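Local coordinates for protein putative O-acetylhomoserine (Thiol)-lyase (Campylobacter jejuni, PDB 4OC9) that probably uses pyridoxal 5'-phosphate to make homocysteine from O-acetylhomoserine and sulfide, at residues Cys88-Ile93 against Arg268-Ser273; Ile93-Ser98 against Pro256-Arg261; Ile161-Lys166 against His327-Lys332. All blocks are in the same frame, centred on the assembly; numbering follows the deposited sequence.

Contact 1. Residues Cys88-Ile93 against Arg268-Ser273; sequences CFYALI and RDLGAS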
loop_
_atom_site.group_PDB
_atom_site.type_symbol
_atom_site.label_atom_id
_atom_site.label_comp_id
_atom_site.label_asym_id
_atom_site.label_seq_id
_atom_site.Cartn_x
_atom_site.Cartn_y
_atom_site.Cartn_z
ATOM N N CYS D 88 13.260 19.529 -8.575
ATOM C CA CYS D 88 13.815 20.865 -8.888
ATOM C C CYS D 88 15.279 20.931 -8.394
ATOM O O CYS D 88 16.171 21.305 -9.137
ATOM C CB CYS D 88 12.970 21.982 -8.292
ATOM S SG CYS D 88 11.301 22.146 -8.974
ATOM N N PHE D 89 15.508 20.474 -7.162
ATOM C CA PHE D 89 16.842 20.438 -6.549
ATOM C C PHE D 89 17.822 19.607 -7.402
ATOM O O PHE D 89 18.882 20.092 -7.793
ATOM C CB PHE D 89 16.713 19.996 -5.101
ATOM C CG PHE D 89 17.998 19.644 -4.463
ATOM C CD1 PHE D 89 19.016 20.555 -4.380
ATOM C CD2 PHE D 89 18.133 18.417 -3.810
ATOM C CE1 PHE D 89 20.207 20.226 -3.743
ATOM C CE2 PHE D 89 19.289 18.079 -3.157
ATOM C CZ PHE D 89 20.345 18.991 -3.121
ATOM N N TYR D 90 17.458 18.363 -7.677
ATOM C CA TYR D 90 18.266 17.461 -8.503
ATOM C C TYR D 90 18.564 18.009 -9.892
ATOM O O TYR D 90 19.664 17.832 -10.392
ATOM C CB TYR D 90 17.573 16.092 -8.578
ATOM C CG TYR D 90 17.874 15.175 -7.412
ATOM C CD1 TYR D 90 18.063 15.679 -6.129
ATOM C CD2 TYR D 90 17.780 13.798 -7.556
ATOM C CE1 TYR D 90 18.326 14.847 -5.066
ATOM C CE2 TYR D 90 18.010 12.951 -6.488
ATOM C CZ TYR D 90 18.273 13.482 -5.244
ATOM O OH TYR D 90 18.493 12.655 -4.169
ATOM N N ALA D 91 17.603 18.690 -10.501
ATOM C CA ALA D 91 17.810 19.250 -11.844
ATOM C C ALA D 91 18.858 20.379 -11.830
ATOM O O ALA D 91 19.745 20.428 -12.686
ATOM C CB ALA D 91 16.522 19.738 -12.436
ATOM N N LEU D 92 18.777 21.237 -10.828
ATOM C CA LEU D 92 19.720 22.328 -10.683
ATOM C C LEU D 92 21.151 21.856 -10.331
ATOM O O LEU D 92 22.135 22.221 -11.001
ATOM C CB LEU D 92 19.190 23.321 -9.645
ATOM C CG LEU D 92 17.888 24.022 -10.086
ATOM C CD1 LEU D 92 17.220 24.786 -8.948
ATOM C CD2 LEU D 92 18.134 24.941 -11.276
ATOM N N ILE D 93 21.275 21.033 -9.291
ATOM C CA ILE D 93 22.607 20.541 -8.883
ATOM C C ILE D 93 23.226 19.629 -9.916
ATOM O O ILE D 93 24.431 19.450 -9.892
ATOM C CB ILE D 93 22.629 19.845 -7.510
ATOM C CG1 ILE D 93 21.756 18.578 -7.545
ATOM C CG2 ILE D 93 22.206 20.831 -6.424
ATOM C CD1 ILE D 93 21.676 17.835 -6.229
ATOM N N ARG D 268 21.844 7.976 -5.874
ATOM C CA ARG D 268 22.715 7.102 -5.128
ATOM C C ARG D 268 23.286 7.683 -3.868
ATOM O O ARG D 268 23.314 7.020 -2.845
ATOM C CB ARG D 268 23.856 6.613 -6.003
ATOM C CG ARG D 268 24.702 5.565 -5.313
ATOM C CD ARG D 268 25.701 4.927 -6.263
ATOM N NE ARG D 268 26.320 3.727 -5.666
ATOM C CZ ARG D 268 27.193 2.919 -6.277
ATOM N NH1 ARG D 268 27.599 3.154 -7.522
ATOM N NH2 ARG D 268 27.669 1.864 -5.635
ATOM N N ASP D 269 23.719 8.932 -3.922
ATOM C CA ASP D 269 24.333 9.553 -2.739
ATOM C C ASP D 269 23.422 10.444 -1.876
ATOM O O ASP D 269 23.653 10.564 -0.691
ATOM C CB ASP D 269 25.585 10.344 -3.180
ATOM C CG ASP D 269 26.618 9.478 -3.948
ATOM O OD1 ASP D 269 26.501 8.234 -3.978
ATOM O OD2 ASP D 269 27.561 10.067 -4.537
ATOM N N LEU D 270 22.466 11.138 -2.482
ATOM C CA LEU D 270 21.555 12.027 -1.718
ATOM C C LEU D 270 20.272 11.303 -1.321
ATOM O O LEU D 270 19.622 11.667 -0.333
ATOM C CB LEU D 270 21.294 13.348 -2.426
ATOM C CG LEU D 270 22.355 14.476 -2.419
ATOM C CD1 LEU D 270 23.740 13.921 -2.591
ATOM C CD2 LEU D 270 22.162 15.673 -3.374
ATOM N N GLY D 271 19.907 10.292 -2.106
ATOM C CA GLY D 271 18.761 9.450 -1.802
ATOM C C GLY D 271 17.333 9.891 -1.666
ATOM O O GLY D 271 16.636 9.406 -0.768
ATOM N N ALA D 272 16.901 10.792 -2.529
ATOM C CA ALA D 272 15.528 11.288 -2.517
ATOM C C ALA D 272 14.726 10.370 -3.443
ATOM O O ALA D 272 14.144 10.770 -4.437
ATOM C CB ALA D 272 15.465 12.714 -2.982
ATOM N N SER D 273 14.701 9.122 -3.053
ATOM C CA SER D 273 14.052 8.072 -3.787
ATOM C C SER D 273 12.536 7.999 -3.615
ATOM O O SER D 273 11.952 8.242 -2.549
ATOM C CB SER D 273 14.848 6.786 -3.494
ATOM O OG SER D 273 14.413 5.614 -4.153
#

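Contact 2. Residues Ile93-Ser98 against Pro256-Arg261; sequences INLASS and PIFSIR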
loop_
_atom_site.group_PDB
_atom_site.type_symbol
_atom_site.label_atom_id
_atom_site.label_comp_id
_atom_site.label_asym_id
_atom_site.label_seq_id
_atom_site.Cartn_x
_atom_site.Cartn_y
_atom_site.Cartn_z
ATOM N N ILE D 93 21.275 21.033 -9.291
ATOM C CA ILE D 93 22.607 20.541 -8.883
ATOM C C ILE D 93 23.226 19.629 -9.916
ATOM O O ILE D 93 24.431 19.450 -9.892
ATOM C CB ILE D 93 22.629 19.845 -7.510
ATOM C CG1 ILE D 93 21.756 18.578 -7.545
ATOM C CG2 ILE D 93 22.206 20.831 -6.424
ATOM C CD1 ILE D 93 21.676 17.835 -6.229
ATOM N N ASN D 94 22.439 19.073 -10.830
ATOM C CA ASN D 94 23.031 18.193 -11.818
ATOM C C ASN D 94 23.725 19.053 -12.863
ATOM O O ASN D 94 24.472 18.549 -13.703
ATOM C CB ASN D 94 21.973 17.357 -12.531
ATOM C CG ASN D 94 22.568 16.153 -13.235
ATOM O OD1 ASN D 94 23.556 15.576 -12.765
ATOM N ND2 ASN D 94 21.915 15.696 -14.276
ATOM N N LEU D 95 23.429 20.352 -12.823
ATOM C CA LEU D 95 23.972 21.341 -13.748
ATOM C C LEU D 95 24.919 22.362 -13.120
ATOM O O LEU D 95 25.898 22.747 -13.751
ATOM C CB LEU D 95 22.822 22.108 -14.391
ATOM C CG LEU D 95 21.851 21.282 -15.235
ATOM C CD1 LEU D 95 20.650 22.107 -15.653
ATOM C CD2 LEU D 95 22.565 20.683 -16.437
ATOM N N ALA D 96 24.634 22.774 -11.887
ATOM C CA ALA D 96 25.463 23.749 -11.196
ATOM C C ALA D 96 26.066 23.201 -9.911
ATOM O O ALA D 96 25.455 22.396 -9.200
ATOM C CB ALA D 96 24.645 24.975 -10.868
ATOM N N SER D 97 27.284 23.656 -9.627
ATOM C CA SER D 97 28.016 23.266 -8.430
ATOM C C SER D 97 28.552 24.546 -7.788
ATOM O O SER D 97 28.378 25.644 -8.333
ATOM C CB SER D 97 29.121 22.259 -8.749
ATOM O OG SER D 97 30.013 22.787 -9.707
ATOM N N SER D 98 29.193 24.412 -6.640
ATOM C CA SER D 98 29.719 25.565 -5.939
ATOM C C SER D 98 30.505 26.538 -6.870
ATOM O O SER D 98 31.380 26.139 -7.655
ATOM C CB SER D 98 30.590 25.110 -4.767
ATOM O OG SER D 98 30.954 26.222 -3.980
ATOM N N PRO D 256 21.454 8.656 -22.136
ATOM C CA PRO D 256 21.076 10.006 -21.712
ATOM C C PRO D 256 21.908 10.297 -20.476
ATOM O O PRO D 256 21.536 9.915 -19.364
ATOM C CB PRO D 256 19.581 9.877 -21.396
ATOM C CG PRO D 256 19.366 8.424 -21.144
ATOM C CD PRO D 256 20.340 7.703 -22.025
ATOM N N ILE D 257 23.020 10.992 -20.672
ATOM C CA ILE D 257 23.936 11.281 -19.566
ATOM C C ILE D 257 23.396 12.159 -18.447
ATOM O O ILE D 257 23.843 12.049 -17.316
ATOM C CB ILE D 257 25.307 11.794 -20.066
ATOM C CG1 ILE D 257 25.215 13.201 -20.643
ATOM C CG2 ILE D 257 25.887 10.805 -21.077
ATOM C CD1 ILE D 257 26.562 13.739 -21.090
ATOM N N PHE D 258 22.427 13.018 -18.759
ATOM C CA PHE D 258 21.845 13.891 -17.729
ATOM C C PHE D 258 21.127 12.990 -16.711
ATOM O O PHE D 258 21.351 13.096 -15.499
ATOM C CB PHE D 258 20.879 14.902 -18.336
ATOM C CG PHE D 258 20.184 15.764 -17.318
ATOM C CD1 PHE D 258 19.001 15.315 -16.686
ATOM C CD2 PHE D 258 20.640 17.027 -17.029
ATOM C CE1 PHE D 258 18.327 16.120 -15.777
ATOM C CE2 PHE D 258 19.973 17.838 -16.106
ATOM C CZ PHE D 258 18.815 17.379 -15.483
ATOM N N SER D 259 20.296 12.088 -17.230
ATOM C CA SER D 259 19.542 11.160 -16.388
ATOM C C SER D 259 20.496 10.183 -15.671
ATOM O O SER D 259 20.291 9.850 -14.500
ATOM C CB SER D 259 18.490 10.409 -17.207
ATOM O OG SER D 259 17.525 11.315 -17.724
ATOM N N ILE D 260 21.523 9.728 -16.381
ATOM C CA ILE D 260 22.488 8.810 -15.786
ATOM C C ILE D 260 23.136 9.434 -14.579
ATOM O O ILE D 260 23.271 8.784 -13.547
ATOM C CB ILE D 260 23.585 8.379 -16.781
ATOM C CG1 ILE D 260 23.008 7.474 -17.877
ATOM C CG2 ILE D 260 24.697 7.626 -16.083
ATOM C CD1 ILE D 260 22.337 6.181 -17.406
ATOM N N ARG D 261 23.514 10.703 -14.677
ATOM C CA ARG D 261 24.157 11.317 -13.539
ATOM C C ARG D 261 23.166 11.421 -12.378
ATOM O O ARG D 261 23.516 11.198 -11.242
ATOM C CB ARG D 261 24.865 12.649 -13.890
ATOM C CG ARG D 261 25.819 13.028 -12.761
ATOM C CD ARG D 261 26.933 14.051 -13.066
ATOM N NE ARG D 261 26.598 15.432 -12.873
ATOM C CZ ARG D 261 27.015 16.212 -11.875
ATOM N NH1 ARG D 261 27.902 15.846 -10.949
ATOM N NH2 ARG D 261 26.583 17.453 -11.870
#

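Contact 3. Residues Ile161-Lys166 against His327-Lys332; sequences IADIEK and HNLFKK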
loop_
_atom_site.group_PDB
_atom_site.type_symbol
_atom_site.label_atom_id
_atom_site.label_comp_id
_atom_site.label_asym_id
_atom_site.label_seq_id
_atom_site.Cartn_x
_atom_site.Cartn_y
_atom_site.Cartn_z
ATOM N N ILE D 161 2.129 32.953 -17.897
ATOM C CA ILE D 161 2.619 32.119 -18.973
ATOM C C ILE D 161 3.911 32.647 -19.561
ATOM O O ILE D 161 4.006 33.799 -20.002
ATOM C CB ILE D 161 1.590 31.986 -20.085
ATOM C CG1 ILE D 161 0.308 31.394 -19.519
ATOM C CG2 ILE D 161 2.141 31.101 -21.189
ATOM C CD1 ILE D 161 -0.822 31.222 -20.519
ATOM N N ALA D 162 4.888 31.760 -19.626
ATOM C CA ALA D 162 6.202 32.092 -20.167
ATOM C C ALA D 162 6.229 31.964 -21.684
ATOM O O ALA D 162 5.662 31.013 -22.244
ATOM C CB ALA D 162 7.248 31.164 -19.558
ATOM N N ASP D 163 6.897 32.898 -22.350
ATOM C CA ASP D 163 7.019 32.860 -23.793
ATOM C C ASP D 163 8.235 31.954 -24.000
ATOM O O ASP D 163 9.377 32.393 -24.158
ATOM C CB ASP D 163 7.201 34.254 -24.388
ATOM C CG ASP D 163 7.100 34.258 -25.900
ATOM O OD1 ASP D 163 7.236 33.183 -26.537
ATOM O OD2 ASP D 163 6.888 35.359 -26.472
ATOM N N ILE D 164 7.948 30.668 -24.037
ATOM C CA ILE D 164 8.969 29.634 -24.166
ATOM C C ILE D 164 9.940 29.805 -25.329
ATOM O O ILE D 164 11.147 29.735 -25.104
ATOM C CB ILE D 164 8.355 28.234 -24.175
ATOM C CG1 ILE D 164 7.487 28.031 -22.930
ATOM C CG2 ILE D 164 9.464 27.197 -24.211
ATOM C CD1 ILE D 164 6.735 26.711 -22.895
ATOM N N GLU D 165 9.434 30.020 -26.541
ATOM C CA GLU D 165 10.310 30.207 -27.720
ATOM C C GLU D 165 11.421 31.259 -27.522
ATOM O O GLU D 165 12.540 31.057 -27.977
ATOM C CB GLU D 165 9.533 30.602 -28.964
ATOM C CG GLU D 165 8.588 29.546 -29.482
ATOM C CD GLU D 165 7.868 30.006 -30.730
ATOM O OE1 GLU D 165 8.194 31.122 -31.229
ATOM O OE2 GLU D 165 6.987 29.261 -31.205
ATOM N N LYS D 166 11.082 32.361 -26.856
ATOM C CA LYS D 166 12.041 33.429 -26.596
ATOM C C LYS D 166 13.036 33.052 -25.552
ATOM O O LYS D 166 14.177 33.495 -25.611
ATOM C CB LYS D 166 11.331 34.716 -26.232
ATOM C CG LYS D 166 10.516 35.234 -27.386
ATOM C CD LYS D 166 9.865 36.562 -27.080
ATOM C CE LYS D 166 9.074 37.021 -28.302
ATOM N NZ LYS D 166 8.393 38.321 -28.076
ATOM N N HIS D 327 -3.306 36.068 -22.131
ATOM C CA HIS D 327 -4.271 35.449 -23.054
ATOM C C HIS D 327 -3.688 35.092 -24.430
ATOM O O HIS D 327 -3.947 34.005 -24.939
ATOM C CB HIS D 327 -5.554 36.295 -23.156
ATOM C CG HIS D 327 -6.640 35.660 -23.971
ATOM N ND1 HIS D 327 -7.508 34.723 -23.455
ATOM C CD2 HIS D 327 -7.038 35.877 -25.250
ATOM C CE1 HIS D 327 -8.387 34.380 -24.384
ATOM N NE2 HIS D 327 -8.114 35.057 -25.486
ATOM N N ASN D 328 -2.931 36.003 -25.032
ATOM C CA ASN D 328 -2.290 35.731 -26.338
ATOM C C ASN D 328 -1.258 34.602 -26.254
ATOM O O ASN D 328 -1.175 33.761 -27.140
ATOM C CB ASN D 328 -1.650 36.982 -26.924
ATOM C CG ASN D 328 -2.674 37.964 -27.435
ATOM O OD1 ASN D 328 -3.804 37.595 -27.761
ATOM N ND2 ASN D 328 -2.273 39.222 -27.547
ATOM N N LEU D 329 -0.467 34.599 -25.185
ATOM C CA LEU D 329 0.517 33.532 -24.972
ATOM C C LEU D 329 -0.252 32.205 -24.770
ATOM O O LEU D 329 0.212 31.145 -25.192
ATOM C CB LEU D 329 1.418 33.843 -23.781
ATOM C CG LEU D 329 2.380 34.997 -24.063
ATOM C CD1 LEU D 329 3.079 35.538 -22.837
ATOM C CD2 LEU D 329 3.397 34.514 -25.089
ATOM N N PHE D 330 -1.411 32.279 -24.121
ATOM C CA PHE D 330 -2.223 31.100 -23.897
ATOM C C PHE D 330 -2.648 30.520 -25.231
ATOM O O PHE D 330 -2.458 29.340 -25.488
ATOM C CB PHE D 330 -3.439 31.435 -23.025
ATOM C CG PHE D 330 -4.494 30.374 -23.035
ATOM C CD1 PHE D 330 -4.277 29.149 -22.459
ATOM C CD2 PHE D 330 -5.746 30.643 -23.554
ATOM C CE1 PHE D 330 -5.278 28.176 -22.448
ATOM C CE2 PHE D 330 -6.763 29.692 -23.522
ATOM C CZ PHE D 330 -6.526 28.464 -22.971
ATOM N N LYS D 331 -3.236 31.362 -26.072
ATOM C CA LYS D 331 -3.679 30.923 -27.397
ATOM C C LYS D 331 -2.511 30.408 -28.232
ATOM O O LYS D 331 -2.664 29.523 -29.048
ATOM C CB LYS D 331 -4.382 32.063 -28.159
ATOM C CG LYS D 331 -5.722 32.528 -27.584
ATOM C CD LYS D 331 -6.759 31.410 -27.627
ATOM C CE LYS D 331 -8.106 31.872 -27.104
ATOM N NZ LYS D 331 -9.162 30.847 -27.205
ATOM N N LYS D 332 -1.337 30.976 -28.035
ATOM C CA LYS D 332 -0.165 30.563 -28.802
ATOM C C LYS D 332 0.406 29.196 -28.425
ATOM O O LYS D 332 0.749 28.408 -29.294
ATOM C CB LYS D 332 0.940 31.599 -28.663
ATOM C CG LYS D 332 2.161 31.275 -29.488
ATOM C CD LYS D 332 3.260 32.303 -29.285
ATOM C CE LYS D 332 4.495 31.946 -30.099
ATOM N NZ LYS D 332 5.627 32.876 -29.832
HETATM O O HOH W 1 4.806 35.258 -28.876
#

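Contact 1. Residues Cys88-Ile93 against Arg268-Ser273
Y90 reaches out from its helix with its phenol oxygen pointing into the turn that follows helix 257-270, and the backbone N-H of A272 donates to that oxygen: N of A272 lies 2.9 Å from OH of Y90, with 152° at the hydrogen. CB of A272 and CB of L270 pack against the same oxygen, at 3.3 and 3.4 Å from Y90 OH. The turn is formed by G271, which leaves the helix with positive phi, and by A272, the centre of an inverse gamma turn. Both segments belong to the large PLP-binding domain of this fold-type I family, where helix 84-93 packs between strand 177-181 of the seven-stranded sheet and the end of helix 257-270. Beside the Y90 bond, one methyl of L270 serves two partners. Its CD2 meets CD1 of I93 tip to tip at 3.6 Å. In F89, CG anti to the backbone N (chi1 168°) brings the ring across L270 at about a right angle, CE2 being 3.8 Å from the same CD2. I93 CD1 also lies over one face of the F89 ring, toward the rim. L270 of the second subunit packs on F89 as well.

Contact 2. Residues Ile93-Ser98 against Pro256-Arg261
The side-chain amide of N94 lies between F258 and R261, two residues one turn apart on helix 257-270. Its nitrogen does two things at once: ND2 donates to the backbone O of F258 at 2.9 Å, a bent bond with 138° at the hydrogen, and the same ND2 sits over the centre of the F258 ring, 3.2 Å above its plane. Amide and ring planes are 70° apart. With CG swung anti to the backbone N, the N94 amide extends alongside R261, the two side chains overlapping head to tail with their flat ends almost parallel. R261 answers with its guanidinium: NH2 donates to the backbone O of N94 at 3.0 Å and nearly straight, 167°. That oxygen lies in the guanidinium plane, although the donor stands well above the carbonyl plane.

This is a helix-to-loop junction in the PLP-binding domain, joining the first turn of helix 257-270 to the link between helix 84-93 and strand 101-105. L95 adds the apolar part, its CD2 at the edge of the F258 ring, 3.9 Å from CE2 of F258.

Further out, W266 on the same helix donates from NE1 to OD1 of N94, fixing which way round the amide is turned, and W266 also packs on R261. L225 and L229 of helix 225-229 touch F258. R261 is bent at its third side-chain torsion, which turns its head toward the loop, and A237 and L250 press on its side chain.

Contact 3. Residues Ile161-Lys166 against His327-Lys332
K332 sends its side chain out fully extended, CG anti to the backbone N (chi1 -177°) and every later torsion near 180°, which carries NZ across to the start of helix 164-174. D163 also has CG anti to its own N (chi1 -171°), placing its carboxylate near that ammonium. NZ of K332 makes a salt bridge to OE1 of E165 at 3.4 Å, with a weak hydrogen bond, and a long one to OD1 of D163 at 3.7 Å. A water also bridges K332 and D163, accepting from NZ of K332 at 2.7 Å and donating to OD2 of D163. K166 adds a long salt bridge to OD2 of D163, so two lysines share one aspartate in a loose salt-bridge network on the partly exposed side. The firmer partner of D163 is Y333, whose hydroxyl is hydrogen-bonded to OD1 and also to the backbone N of E165.

Beneath the charges the contact turns apolar. L329 crosses the D163 side chain at about a right angle, its CD2 3.8 Å from CG of D163, while its CD1 rests 3.5 Å from the backbone O of I161. I161 and L329 lie side by side, pointing opposite ways. The other branch of I161 puts CD1 3.6 Å from CB of F330, whose ring turns away to meet F334.

Helix 327-333, from the part of the chain with the five-stranded sheet, here packs on the loop leading into helix 164-174 of the PLP-binding domain: an interdomain seam of a fold-type I PLP enzyme.

Contacts 1 and 2 are neighbours, their centres 9 Å apart: both join helix 257-270 or the turn after it to the last part of helix 84-93 and the loop that follows, I93 takes part in each, and CA of A91 lies 4.2 Å from CZ of F258. Both also touch the second subunit. Contact 3 stands apart, its centre about 30 Å from that of contact 1 and 28 Å from that of contact 2, and no other chain touches its segments. K206, the lysine that bears the pyridoxal phosphate in this crystal, follows strand 199-203 of the seven-stranded sheet, on which another side of helix 84-93 packs, through A91 and L92 on I179.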